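Local coordinates for PAC2 family protein (PDB 3MNF), which is of unknown function but belongs to the PAC2 family, named after a proteasome assembly chaperone, and may act in protein assembly, at residues 6-11 with 86-91; 31-36 with 209-214; 41-46 with 67-72; 115-120 with 174-179; 132-137 with 196-201. One frame throughout, in Å; residues are numbered along the deposited sequence.

Interaction 1: 6-11 with 86-91; sequences PVMVAA and VLVRGI
Met8, Val9, Ala10 and Ala11 run parallel to Val86, Leu87, Val88 and Arg89 as neighbouring strands of the central sheet in an alpha/beta/alpha fold, their axes 14° apart. The tight side of the pairing is the face carrying Met8, Ala10, Val86 and Val88, which is roofed by helix 97-111. There Val88 CB sits 3.5 Å from Ala10 CB, while Val88 CG2 turns the other way to reach Met8 CG at 3.8 Å. Met8, a selenomethionine, starts extended, with CG anti to the backbone N (chi1 168°), and bends only at its end, which brings CE to 4.0 Å from Val86 CG1. The opposite face is looser across the pair. Leu87 CD2 leans back against Val9 CB, and Ala11 meets little of Arg89, an exposed residue whose side chain lies on Val26 and Ala27 of helix 21-32 and makes a weak, long ion pair with Asp30 of the same helix. Backbone bonds fasten both halves alike: Val86 N to Val7 O and Val9 N to Val86 O, then Val88 N to Val9 O and Ala11 N to Val88 O. The last link is Gly90 N to Ala11 O, 3.0 Å long and nearly straight at 169°.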
# COMPACT_ATOMS: atom_id res chain seq x y z
N PRO A 6 13.93 -6.09 -29.71
CA PRO A 6 14.54 -6.46 -28.40
C PRO A 6 13.88 -7.65 -27.74
O PRO A 6 12.66 -7.72 -27.71
CB PRO A 6 14.34 -5.22 -27.52
CG PRO A 6 13.87 -4.16 -28.41
CD PRO A 6 13.29 -4.77 -29.65
N VAL A 7 14.67 -8.58 -27.21
CA VAL A 7 14.13 -9.76 -26.53
C VAL A 7 14.48 -9.72 -25.04
O VAL A 7 15.59 -9.33 -24.67
CB VAL A 7 14.67 -11.08 -27.14
CG1 VAL A 7 14.09 -12.29 -26.42
CG2 VAL A 7 14.36 -11.17 -28.60
N MSE A 8 13.54 -10.12 -24.20
CA MSE A 8 13.78 -10.20 -22.77
C MSE A 8 13.98 -11.65 -22.40
O MSE A 8 13.17 -12.51 -22.73
CB MSE A 8 12.59 -9.59 -22.00
CG MSE A 8 12.57 -9.85 -20.48
SE MSE A 8 11.02 -9.01 -19.59
CE MSE A 8 11.42 -7.10 -19.72
N VAL A 9 15.08 -11.94 -21.72
CA VAL A 9 15.34 -13.29 -21.25
C VAL A 9 15.39 -13.25 -19.75
O VAL A 9 16.22 -12.55 -19.19
CB VAL A 9 16.69 -13.83 -21.77
CG1 VAL A 9 16.89 -15.27 -21.34
CG2 VAL A 9 16.76 -13.71 -23.27
N ALA A 10 14.51 -13.98 -19.09
CA ALA A 10 14.45 -13.90 -17.63
C ALA A 10 14.69 -15.24 -16.98
O ALA A 10 14.46 -16.28 -17.58
CB ALA A 10 13.12 -13.35 -17.20
N ALA A 11 15.15 -15.21 -15.74
CA ALA A 11 15.37 -16.42 -14.96
C ALA A 11 15.29 -16.09 -13.48
O ALA A 11 15.72 -14.99 -13.07
CB ALA A 11 16.72 -17.05 -15.28
N VAL A 86 17.36 -7.85 -23.15
CA VAL A 86 17.05 -7.33 -21.84
C VAL A 86 17.08 -8.52 -20.92
O VAL A 86 16.25 -9.43 -21.05
CB VAL A 86 15.66 -6.67 -21.81
CG1 VAL A 86 15.26 -6.30 -20.42
CG2 VAL A 86 15.62 -5.44 -22.72
N LEU A 87 18.03 -8.55 -19.99
CA LEU A 87 18.15 -9.71 -19.11
C LEU A 87 17.49 -9.41 -17.77
O LEU A 87 17.61 -8.29 -17.24
CB LEU A 87 19.62 -10.11 -18.92
CG LEU A 87 20.36 -10.38 -20.22
CD1 LEU A 87 21.81 -10.68 -19.97
CD2 LEU A 87 19.71 -11.52 -20.96
N VAL A 88 16.78 -10.40 -17.24
CA VAL A 88 16.13 -10.25 -15.97
C VAL A 88 16.63 -11.33 -15.05
O VAL A 88 16.37 -12.50 -15.30
CB VAL A 88 14.62 -10.35 -16.11
CG1 VAL A 88 13.92 -10.27 -14.75
CG2 VAL A 88 14.11 -9.24 -17.04
N ARG A 89 17.34 -10.94 -14.00
CA ARG A 89 17.92 -11.88 -13.05
C ARG A 89 17.30 -11.69 -11.69
O ARG A 89 17.58 -10.71 -10.99
CB ARG A 89 19.41 -11.67 -12.98
CG ARG A 89 20.10 -12.03 -14.28
CD ARG A 89 21.58 -11.77 -14.23
NE ARG A 89 22.20 -12.50 -13.13
CZ ARG A 89 23.37 -12.18 -12.59
NH1 ARG A 89 24.04 -11.14 -13.04
NH2 ARG A 89 23.85 -12.91 -11.60
N GLY A 90 16.44 -12.63 -11.30
CA GLY A 90 15.70 -12.44 -10.08
C GLY A 90 15.71 -13.63 -9.16
O GLY A 90 16.11 -14.73 -9.52
N ILE A 91 15.29 -13.39 -7.93
CA ILE A 91 14.87 -14.44 -7.01
C ILE A 91 13.34 -14.54 -7.15
O ILE A 91 12.67 -13.51 -7.31
CB ILE A 91 15.18 -13.94 -5.62
CG1 ILE A 91 16.59 -13.30 -5.60
CG2 ILE A 91 14.89 -15.03 -4.56
CD1 ILE A 91 17.66 -14.23 -5.10

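Interaction 2: 31-36 with 209-214; sequences REWKGE and RIPLGE
Glu32, in the last turn of helix 21-32, lays its CG 3.5 Å from Pro211 O, the carbonyl that also accepts a hydrogen bond from His28 NE2 one helical turn earlier. Its chain then bends at chi2 (-50°), which turns the carboxylate so that OE2 makes a long salt bridge of 3.7 Å with NH1 of the preceding Arg31, while OE1 lies on the side of Gly213. Trp33 follows and does most of the touching. The edge of its six-membered ring is turned to the loop, with Arg209 O lying in the ring plane 3.2 Å from CZ2. Pro211 crosses the Trp33 side chain at about a right angle, its CD 3.6 Å from Trp33 NE1, neither squarely over the face nor at the edge. Ile210 also crosses at about a right angle, putting CG1 4.0 Å from Trp33 CH2. The same indole also packs on Val75 and Val77 of strand 70-78, and so links sheet and loop. With an alanine here the indole is gone, and a gap would probably open between strand 70-78 and Pro211 and Ile210, with the loop held less firmly to the helix end. Lys34, at positive phi, then turns the chain away, and Gly35 leads it toward strand 36-40. The two backbone bonds, Lys34 N to Arg31 O and Gly35 N to Asp30 O, define a Schellman motif at the C-terminal end of the helix, with the loop joining helices 192-206 and 215-226 packed beside it.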
# COMPACT_ATOMS: atom_id res chain seq x y z
N ARG A 31 27.39 -11.81 -17.91
CA ARG A 31 28.84 -11.76 -17.78
C ARG A 31 29.50 -11.68 -19.16
O ARG A 31 30.14 -10.67 -19.45
CB ARG A 31 29.32 -12.99 -17.00
CG ARG A 31 30.81 -13.07 -16.69
CD ARG A 31 31.13 -14.42 -16.00
NE ARG A 31 29.94 -14.91 -15.25
CZ ARG A 31 29.38 -16.12 -15.38
NH1 ARG A 31 29.92 -17.02 -16.21
NH2 ARG A 31 28.30 -16.42 -14.66
N GLU A 32 29.31 -12.70 -20.00
CA GLU A 32 30.00 -12.78 -21.30
C GLU A 32 29.78 -11.55 -22.16
O GLU A 32 30.70 -11.08 -22.82
CB GLU A 32 29.61 -14.03 -22.12
CG GLU A 32 29.78 -15.40 -21.46
CD GLU A 32 31.14 -15.66 -20.80
OE1 GLU A 32 32.19 -15.62 -21.51
OE2 GLU A 32 31.14 -15.94 -19.57
N TRP A 33 28.56 -11.02 -22.15
CA TRP A 33 28.22 -9.85 -22.95
C TRP A 33 28.34 -8.51 -22.22
O TRP A 33 27.93 -7.48 -22.75
CB TRP A 33 26.81 -10.00 -23.54
CG TRP A 33 26.72 -10.91 -24.71
CD1 TRP A 33 27.65 -11.09 -25.70
CD2 TRP A 33 25.61 -11.76 -25.05
NE1 TRP A 33 27.19 -12.00 -26.62
CE2 TRP A 33 25.95 -12.43 -26.25
CE3 TRP A 33 24.37 -12.02 -24.45
CZ2 TRP A 33 25.08 -13.34 -26.86
CZ3 TRP A 33 23.50 -12.92 -25.07
CH2 TRP A 33 23.87 -13.57 -26.26
N LYS A 34 28.91 -8.54 -21.02
CA LYS A 34 29.11 -7.35 -20.18
C LYS A 34 27.85 -6.47 -20.12
O LYS A 34 27.84 -5.34 -20.60
CB LYS A 34 30.36 -6.53 -20.64
N GLY A 35 26.78 -7.02 -19.54
CA GLY A 35 25.48 -6.37 -19.52
C GLY A 35 25.45 -5.18 -18.60
O GLY A 35 25.98 -5.22 -17.50
N GLU A 36 24.80 -4.11 -19.04
CA GLU A 36 24.74 -2.87 -18.28
C GLU A 36 23.40 -2.74 -17.53
O GLU A 36 22.34 -2.63 -18.18
CB GLU A 36 24.99 -1.66 -19.22
N ARG A 209 24.19 -15.90 -31.67
CA ARG A 209 25.41 -16.58 -31.24
C ARG A 209 25.67 -16.33 -29.76
O ARG A 209 25.90 -15.19 -29.38
CB ARG A 209 26.60 -16.01 -32.01
CG ARG A 209 27.89 -16.75 -31.77
CD ARG A 209 28.01 -17.93 -32.72
NE ARG A 209 29.06 -18.86 -32.32
CZ ARG A 209 29.46 -19.88 -33.07
NH1 ARG A 209 28.91 -20.10 -34.26
NH2 ARG A 209 30.42 -20.69 -32.63
N ILE A 210 25.65 -17.37 -28.94
CA ILE A 210 25.98 -17.22 -27.52
C ILE A 210 27.38 -17.76 -27.22
O ILE A 210 27.65 -18.94 -27.48
CB ILE A 210 25.00 -17.99 -26.63
CG1 ILE A 210 23.57 -17.48 -26.85
CG2 ILE A 210 25.44 -17.88 -25.19
CD1 ILE A 210 22.49 -18.38 -26.31
N PRO A 211 28.27 -16.91 -26.67
CA PRO A 211 29.60 -17.40 -26.29
C PRO A 211 29.49 -18.25 -25.02
O PRO A 211 29.02 -17.77 -23.99
CB PRO A 211 30.40 -16.11 -26.03
CG PRO A 211 29.52 -14.98 -26.53
CD PRO A 211 28.11 -15.48 -26.39
N LEU A 212 29.92 -19.50 -25.12
CA LEU A 212 29.74 -20.48 -24.05
C LEU A 212 30.91 -20.54 -23.07
O LEU A 212 30.87 -21.30 -22.10
CB LEU A 212 29.48 -21.86 -24.64
CG LEU A 212 28.46 -21.98 -25.78
CD1 LEU A 212 28.84 -23.13 -26.73
CD2 LEU A 212 27.03 -22.12 -25.27
N GLY A 213 31.95 -19.74 -23.32
CA GLY A 213 33.12 -19.67 -22.45
C GLY A 213 33.59 -21.04 -21.98
O GLY A 213 33.78 -21.95 -22.78
N GLU A 214 33.75 -21.18 -20.66
CA GLU A 214 34.30 -22.40 -20.07
C GLU A 214 33.25 -23.51 -19.86
O GLU A 214 33.61 -24.64 -19.48
CB GLU A 214 35.06 -22.11 -18.74
CG GLU A 214 35.99 -20.88 -18.70
CD GLU A 214 36.81 -20.68 -19.98
OE1 GLU A 214 37.83 -21.38 -20.17
OE2 GLU A 214 36.43 -19.81 -20.80

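Interaction 3: 41-46 with 67-72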
# COMPACT_ATOMS: atom_id res chain seq x y z
N LEU A 41 13.98 -4.16 -9.24
CA LEU A 41 12.68 -4.03 -8.60
C LEU A 41 12.85 -3.78 -7.10
O LEU A 41 13.79 -4.28 -6.48
CB LEU A 41 11.81 -5.25 -8.80
CG LEU A 41 11.41 -5.59 -10.23
CD1 LEU A 41 10.38 -6.71 -10.24
CD2 LEU A 41 10.86 -4.39 -10.94
N ASP A 42 11.95 -2.99 -6.54
CA ASP A 42 11.96 -2.67 -5.14
C ASP A 42 11.66 -3.89 -4.27
O ASP A 42 10.50 -4.29 -4.14
CB ASP A 42 10.92 -1.59 -4.88
CG ASP A 42 11.00 -1.04 -3.51
OD1 ASP A 42 11.53 -1.77 -2.65
OD2 ASP A 42 10.56 0.11 -3.30
N ALA A 43 12.69 -4.46 -3.64
CA ALA A 43 12.55 -5.66 -2.84
C ALA A 43 11.46 -5.52 -1.80
O ALA A 43 10.67 -6.45 -1.60
CB ALA A 43 13.82 -5.99 -2.19
N GLU A 44 11.38 -4.35 -1.18
CA GLU A 44 10.37 -4.02 -0.18
C GLU A 44 8.96 -4.54 -0.50
O GLU A 44 8.22 -4.90 0.41
CB GLU A 44 10.34 -2.53 -0.00
CG GLU A 44 9.78 -2.04 1.30
CD GLU A 44 10.77 -2.07 2.45
OE1 GLU A 44 11.76 -2.83 2.41
OE2 GLU A 44 10.52 -1.33 3.42
N ASP A 45 8.60 -4.60 -1.78
CA ASP A 45 7.25 -5.01 -2.18
C ASP A 45 7.07 -6.50 -2.33
O ASP A 45 5.93 -6.96 -2.36
CB ASP A 45 6.83 -4.35 -3.49
CG ASP A 45 6.60 -2.84 -3.34
OD1 ASP A 45 5.84 -2.43 -2.41
OD2 ASP A 45 7.19 -2.07 -4.15
N TYR A 46 8.15 -7.26 -2.43
CA TYR A 46 8.01 -8.62 -2.91
C TYR A 46 8.60 -9.75 -2.07
O TYR A 46 8.18 -10.92 -2.19
CB TYR A 46 8.59 -8.68 -4.29
CG TYR A 46 7.92 -7.74 -5.26
CD1 TYR A 46 8.64 -6.73 -5.88
CD2 TYR A 46 6.58 -7.87 -5.57
CE1 TYR A 46 8.05 -5.89 -6.77
CE2 TYR A 46 5.97 -7.01 -6.46
CZ TYR A 46 6.71 -6.03 -7.05
OH TYR A 46 6.10 -5.19 -7.93
N TRP A 67 20.39 -6.63 -1.03
CA TRP A 67 19.04 -7.14 -0.83
C TRP A 67 18.74 -8.19 -1.87
O TRP A 67 19.30 -8.14 -2.96
CB TRP A 67 18.01 -5.99 -0.93
CG TRP A 67 18.21 -4.96 0.13
CD1 TRP A 67 19.01 -3.87 0.06
CD2 TRP A 67 17.63 -4.96 1.45
NE1 TRP A 67 18.97 -3.17 1.24
CE2 TRP A 67 18.13 -3.81 2.12
CE3 TRP A 67 16.73 -5.80 2.13
CZ2 TRP A 67 17.76 -3.48 3.42
CZ3 TRP A 67 16.37 -5.48 3.42
CH2 TRP A 67 16.89 -4.32 4.06
N PRO A 68 17.86 -9.15 -1.57
CA PRO A 68 17.34 -9.97 -2.64
C PRO A 68 16.57 -9.09 -3.60
O PRO A 68 15.84 -8.23 -3.15
CB PRO A 68 16.37 -10.90 -1.93
CG PRO A 68 16.07 -10.26 -0.63
CD PRO A 68 17.30 -9.53 -0.26
N THR A 69 16.73 -9.28 -4.90
CA THR A 69 15.87 -8.55 -5.83
C THR A 69 15.85 -9.13 -7.24
O THR A 69 16.28 -10.24 -7.43
CB THR A 69 16.14 -7.00 -5.80
OG1 THR A 69 15.03 -6.31 -6.40
CG2 THR A 69 17.47 -6.65 -6.47
N THR A 70 15.27 -8.41 -8.18
CA THR A 70 15.21 -8.85 -9.56
C THR A 70 15.75 -7.66 -10.30
O THR A 70 15.21 -6.56 -10.18
CB THR A 70 13.77 -9.14 -9.99
OG1 THR A 70 13.28 -10.26 -9.24
CG2 THR A 70 13.69 -9.46 -11.46
N ARG A 71 16.84 -7.88 -11.02
CA ARG A 71 17.56 -6.78 -11.61
C ARG A 71 17.50 -6.87 -13.12
O ARG A 71 17.54 -7.97 -13.68
CB ARG A 71 18.98 -6.77 -11.09
CG ARG A 71 19.74 -5.48 -11.34
CD ARG A 71 21.01 -5.38 -10.47
NE ARG A 71 20.85 -6.05 -9.17
CZ ARG A 71 20.69 -5.43 -8.00
NH1 ARG A 71 20.67 -4.09 -7.93
NH2 ARG A 71 20.56 -6.16 -6.90
N LEU A 72 17.38 -5.72 -13.78
CA LEU A 72 17.32 -5.63 -15.23
C LEU A 72 18.56 -4.96 -15.85
O LEU A 72 18.97 -3.88 -15.42
CB LEU A 72 16.06 -4.88 -15.66
CG LEU A 72 14.70 -5.50 -15.34
CD1 LEU A 72 14.16 -5.00 -14.00
CD2 LEU A 72 13.69 -5.19 -16.43
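Trp67 and Tyr46 are the flat groups here; only the former reaches across, through its CB, 4.4 Å from Ala43 CB, and one face of the Tyr46 ring carries Asp45 CB over its centre. The segments continue the antiparallel pairing of edge strand 36-40 with strand 70-78 into the turn where 41-46 leaves the sheet. The Trp67 indole stacks edge-to-face with Phe49 and packs on Ile163 of the second subunit, while the Tyr46 ring makes an edge-to-face pair with Phe100. Ala43 CB points toward the other segment and lies next to Pro68 O. Leu41 and Thr70 lie side by side, pointing the same way, with CD1 4.2 Å from Thr70 CB, while the Thr70 hydroxyl is bonded to Tyr47 OH. Within the turn, Asp42 forms a salt bridge with Arg98 of the second subunit and Glu44 a hydrogen bond with Ser99 of that subunit, placing the contact at a subunit interface. Thr69 holds OG1 anti to its own N (chi1 -163°) and directs it at Leu41 O as a hydrogen-bond donor, though the modelled length is doubtfully short. The firmer bond is Leu41 N to Thr70 O, 2.9 Å and 166° at the hydrogen.

Interaction 4: 115-120 with 174-179; sequences LVVVLG and PAVSLW
Leu178 fills the hollow between Val117 and Leu119 on the neighbouring parallel strand. Its CD1 is the bump: it stands 3.6 Å from Leu119 CD2 and 3.9 Å from Val117 CG1. Leu119 runs alongside Leu178, pointing the same way, whereas Val117 meets it at a slant. Two residues earlier on the same face, Val176 lies beside Val117, with its CG1 turned between backbone N and carbonyl carbon (chi1 48°) and 4.1 Å from Val117 CG2. The reverse face of the sheet is shallower. Small residues stand beside beta-branched ones there, Ala175 CB against Val116 CB at 3.8 Å and Ser177 CB against Val118 CB at 4.0 Å. At the far end the relief is inverted: Gly120 supplies the dip and Trp179 the bulk. The indole lies over the glycine, whose CA makes a CH-pi contact 4.2 Å from the centroid of the six-membered ring, 21° off the ring normal. The main chains are zipped by regular parallel bonds, from Val116 N to Pro174 O at one end to Gly120 N to Leu178 O at the other. Strand 115-124 is bonded in turn to strand 7-13. Helices 192-206 and 21-32 cover the Val117, Val176 and Leu119 face, and helix 160-171 packs on Val118, Ala175, Ser177 and Trp179 from the other side.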
# COMPACT_ATOMS: atom_id res chain seq x y z
N LEU A 115 9.44 -10.08 -27.68
CA LEU A 115 9.34 -11.46 -27.24
C LEU A 115 9.98 -11.65 -25.86
O LEU A 115 11.08 -11.13 -25.60
CB LEU A 115 10.00 -12.37 -28.26
CG LEU A 115 10.41 -13.79 -27.90
CD1 LEU A 115 9.21 -14.73 -27.83
CD2 LEU A 115 11.42 -14.28 -28.89
N VAL A 116 9.30 -12.38 -24.98
CA VAL A 116 9.85 -12.73 -23.67
C VAL A 116 10.17 -14.23 -23.57
O VAL A 116 9.26 -15.07 -23.67
CB VAL A 116 8.87 -12.36 -22.54
CG1 VAL A 116 9.48 -12.69 -21.21
CG2 VAL A 116 8.53 -10.90 -22.58
N VAL A 117 11.44 -14.57 -23.37
CA VAL A 117 11.79 -15.96 -23.07
C VAL A 117 12.15 -16.14 -21.60
O VAL A 117 13.01 -15.42 -21.07
CB VAL A 117 12.94 -16.49 -23.93
CG1 VAL A 117 13.12 -17.98 -23.68
CG2 VAL A 117 12.71 -16.19 -25.42
N VAL A 118 11.52 -17.10 -20.94
CA VAL A 118 11.84 -17.36 -19.55
C VAL A 118 12.51 -18.72 -19.41
O VAL A 118 12.07 -19.69 -20.03
CB VAL A 118 10.59 -17.30 -18.64
CG1 VAL A 118 11.00 -17.22 -17.16
CG2 VAL A 118 9.68 -16.12 -19.05
N LEU A 119 13.56 -18.81 -18.61
CA LEU A 119 14.27 -20.06 -18.50
C LEU A 119 14.01 -20.71 -17.16
O LEU A 119 13.92 -20.02 -16.15
CB LEU A 119 15.77 -19.82 -18.67
CG LEU A 119 16.27 -19.13 -19.94
CD1 LEU A 119 17.78 -19.17 -20.01
CD2 LEU A 119 15.68 -19.77 -21.18
N GLY A 120 13.87 -22.02 -17.13
CA GLY A 120 13.74 -22.70 -15.86
C GLY A 120 14.33 -24.09 -15.86
O GLY A 120 14.61 -24.70 -16.92
N PRO A 174 4.12 -11.93 -26.86
CA PRO A 174 4.53 -13.32 -27.08
C PRO A 174 5.56 -13.77 -26.06
O PRO A 174 6.58 -13.09 -25.88
CB PRO A 174 5.17 -13.28 -28.45
CG PRO A 174 4.52 -12.15 -29.11
CD PRO A 174 4.24 -11.13 -28.09
N ALA A 175 5.31 -14.87 -25.39
CA ALA A 175 6.30 -15.40 -24.45
C ALA A 175 6.37 -16.91 -24.48
O ALA A 175 5.38 -17.59 -24.75
CB ALA A 175 6.03 -14.90 -23.05
N VAL A 176 7.56 -17.43 -24.20
CA VAL A 176 7.75 -18.87 -24.07
C VAL A 176 8.70 -19.08 -22.91
O VAL A 176 9.58 -18.25 -22.65
CB VAL A 176 8.31 -19.52 -25.38
CG1 VAL A 176 9.49 -18.75 -25.93
CG2 VAL A 176 8.71 -20.96 -25.15
N SER A 177 8.50 -20.18 -22.19
CA SER A 177 9.48 -20.57 -21.20
C SER A 177 10.11 -21.88 -21.63
O SER A 177 9.41 -22.75 -22.15
CB SER A 177 8.87 -20.68 -19.81
OG SER A 177 7.63 -21.36 -19.86
N LEU A 178 11.41 -21.98 -21.42
CA LEU A 178 12.17 -23.20 -21.69
C LEU A 178 12.53 -23.86 -20.39
O LEU A 178 13.06 -23.22 -19.49
CB LEU A 178 13.44 -22.85 -22.45
CG LEU A 178 13.28 -21.99 -23.70
CD1 LEU A 178 14.62 -21.53 -24.19
CD2 LEU A 178 12.60 -22.80 -24.77
N TRP A 179 12.23 -25.15 -20.29
CA TRP A 179 12.52 -25.94 -19.10
C TRP A 179 13.57 -27.03 -19.33
O TRP A 179 13.50 -27.80 -20.30
CB TRP A 179 11.24 -26.56 -18.59
CG TRP A 179 10.33 -25.54 -18.02
CD1 TRP A 179 9.40 -24.80 -18.69
CD2 TRP A 179 10.28 -25.08 -16.65
NE1 TRP A 179 8.78 -23.93 -17.84
CE2 TRP A 179 9.30 -24.09 -16.58
CE3 TRP A 179 10.98 -25.43 -15.49
CZ2 TRP A 179 8.98 -23.44 -15.40
CZ3 TRP A 179 10.67 -24.78 -14.32
CH2 TRP A 179 9.68 -23.79 -14.29

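Interaction 5: 132-137 with 196-201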
# COMPACT_ATOMS: atom_id res chain seq x y z
N VAL A 132 20.32 -33.68 -21.68
CA VAL A 132 19.31 -32.99 -20.87
C VAL A 132 18.10 -32.58 -21.72
O VAL A 132 18.27 -31.86 -22.71
CB VAL A 132 19.91 -31.73 -20.20
CG1 VAL A 132 18.83 -30.89 -19.54
CG2 VAL A 132 20.97 -32.12 -19.20
N PRO A 133 16.89 -33.02 -21.33
CA PRO A 133 15.68 -32.59 -22.04
C PRO A 133 15.36 -31.15 -21.73
O PRO A 133 15.39 -30.75 -20.57
CB PRO A 133 14.57 -33.49 -21.46
CG PRO A 133 15.24 -34.49 -20.61
CD PRO A 133 16.57 -33.93 -20.22
N VAL A 134 15.07 -30.39 -22.77
CA VAL A 134 14.55 -29.04 -22.64
C VAL A 134 13.20 -29.01 -23.34
O VAL A 134 13.11 -29.39 -24.50
CB VAL A 134 15.49 -28.01 -23.31
CG1 VAL A 134 14.92 -26.61 -23.19
CG2 VAL A 134 16.88 -28.07 -22.72
N SER A 135 12.16 -28.58 -22.65
CA SER A 135 10.85 -28.44 -23.29
C SER A 135 10.28 -27.05 -23.11
O SER A 135 10.51 -26.42 -22.10
CB SER A 135 9.87 -29.49 -22.74
OG SER A 135 9.91 -29.51 -21.33
N GLY A 136 9.55 -26.57 -24.11
CA GLY A 136 8.90 -25.25 -24.05
C GLY A 136 7.46 -25.25 -23.54
O GLY A 136 6.79 -26.28 -23.45
N VAL A 137 7.00 -24.08 -23.15
CA VAL A 137 5.61 -23.86 -22.79
C VAL A 137 5.29 -22.50 -23.37
O VAL A 137 6.06 -21.55 -23.21
CB VAL A 137 5.35 -23.85 -21.25
CG1 VAL A 137 3.99 -23.25 -20.92
CG2 VAL A 137 5.47 -25.27 -20.62
N LEU A 196 24.00 -25.41 -20.09
CA LEU A 196 24.39 -25.46 -21.48
C LEU A 196 23.23 -25.89 -22.36
O LEU A 196 23.08 -25.38 -23.47
CB LEU A 196 25.57 -26.41 -21.65
CG LEU A 196 26.23 -26.48 -23.03
CD1 LEU A 196 26.54 -25.07 -23.55
CD2 LEU A 196 27.50 -27.37 -22.98
N ALA A 197 22.40 -26.80 -21.86
CA ALA A 197 21.27 -27.29 -22.63
C ALA A 197 20.29 -26.15 -22.91
O ALA A 197 19.76 -26.03 -24.02
CB ALA A 197 20.60 -28.43 -21.92
N LEU A 198 20.08 -25.30 -21.90
CA LEU A 198 19.20 -24.13 -22.01
C LEU A 198 19.76 -23.16 -23.02
O LEU A 198 19.05 -22.74 -23.94
CB LEU A 198 19.02 -23.43 -20.66
CG LEU A 198 18.14 -24.08 -19.59
CD1 LEU A 198 18.23 -23.28 -18.33
CD2 LEU A 198 16.68 -24.25 -19.98
N LEU A 199 21.04 -22.82 -22.86
CA LEU A 199 21.70 -21.86 -23.74
C LEU A 199 21.67 -22.29 -25.20
O LEU A 199 21.38 -21.47 -26.06
CB LEU A 199 23.13 -21.59 -23.27
CG LEU A 199 23.20 -20.65 -22.07
CD1 LEU A 199 24.63 -20.21 -21.84
CD2 LEU A 199 22.31 -19.45 -22.28
N ASN A 200 21.94 -23.56 -25.47
CA ASN A 200 21.81 -24.08 -26.83
C ASN A 200 20.40 -23.88 -27.40
O ASN A 200 20.25 -23.47 -28.56
CB ASN A 200 22.21 -25.55 -26.90
CG ASN A 200 23.70 -25.76 -26.66
OD1 ASN A 200 24.53 -24.97 -27.13
ND2 ASN A 200 24.05 -26.82 -25.92
N ARG A 201 19.37 -24.14 -26.60
CA ARG A 201 18.01 -24.12 -27.10
C ARG A 201 17.56 -22.69 -27.34
O ARG A 201 16.84 -22.39 -28.29
CB ARG A 201 17.08 -24.87 -26.15
CG ARG A 201 15.60 -24.86 -26.56
CD ARG A 201 15.25 -25.95 -27.57
NE ARG A 201 13.91 -25.80 -28.16
CZ ARG A 201 13.59 -24.94 -29.13
NH1 ARG A 201 14.50 -24.11 -29.63
NH2 ARG A 201 12.35 -24.91 -29.62
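Ala197 is where helix 192-206 comes down on Val132 and Val134, its methyl serving both valines. The CB lies 3.8 Å from Val132 CB and equally 3.8 Å from Val134 CG2, with Ala197 O beside that same CG2. Leu198, next along the helix, is buried and brings CD2 to 4.4 Å from Val134 CG1, a looser touch. One turn on from Ala197, Arg201 approaches obliquely with the aliphatic part of its chain. It leaves the helix with CG anti to the backbone N (chi1 177°), which sets that carbon 3.9 Å from Val134 CG1 before the chain bends at chi2 (84°). Val134 is thus straddled, one branch set against Ala197 and the other against Arg201 and Leu198. A glycine in its place would probably leave the Ala197 methyl without cover on that side and set the Arg201 chain free to turn. The side-chain packing is apolar, and the helix lies across an edge strand at -54°, the axes 9.4 Å apart at their closest. Strand 134-138, the outermost on this side of the sheet within the chain, runs antiparallel to strand 175-183, while Leu198 and Leu199 face inward onto helix 21-32.

From the N terminus, strand 7-13 enters interaction 1, which closes when strand 82-91 pairs with it. Within that loop lies interaction 3, a short closure joining the turn after strand 36-40 to the start of strand 70-78. Interaction 2 opens at the end of helix 21-32, also within the loop of interaction 1, but closes only at 209-214, so the two cross; it encloses interactions 3, 4 and 5. Interactions 4 and 5 cross each other as strand 115-124, strand 134-138, strand 175-183 and helix 192-206 alternate. Interactions 1, 3, 4 and 5 reach the same sheet, 3 and 5 toward opposite ends, while interaction 2 joins one flanking helix to the loop after another.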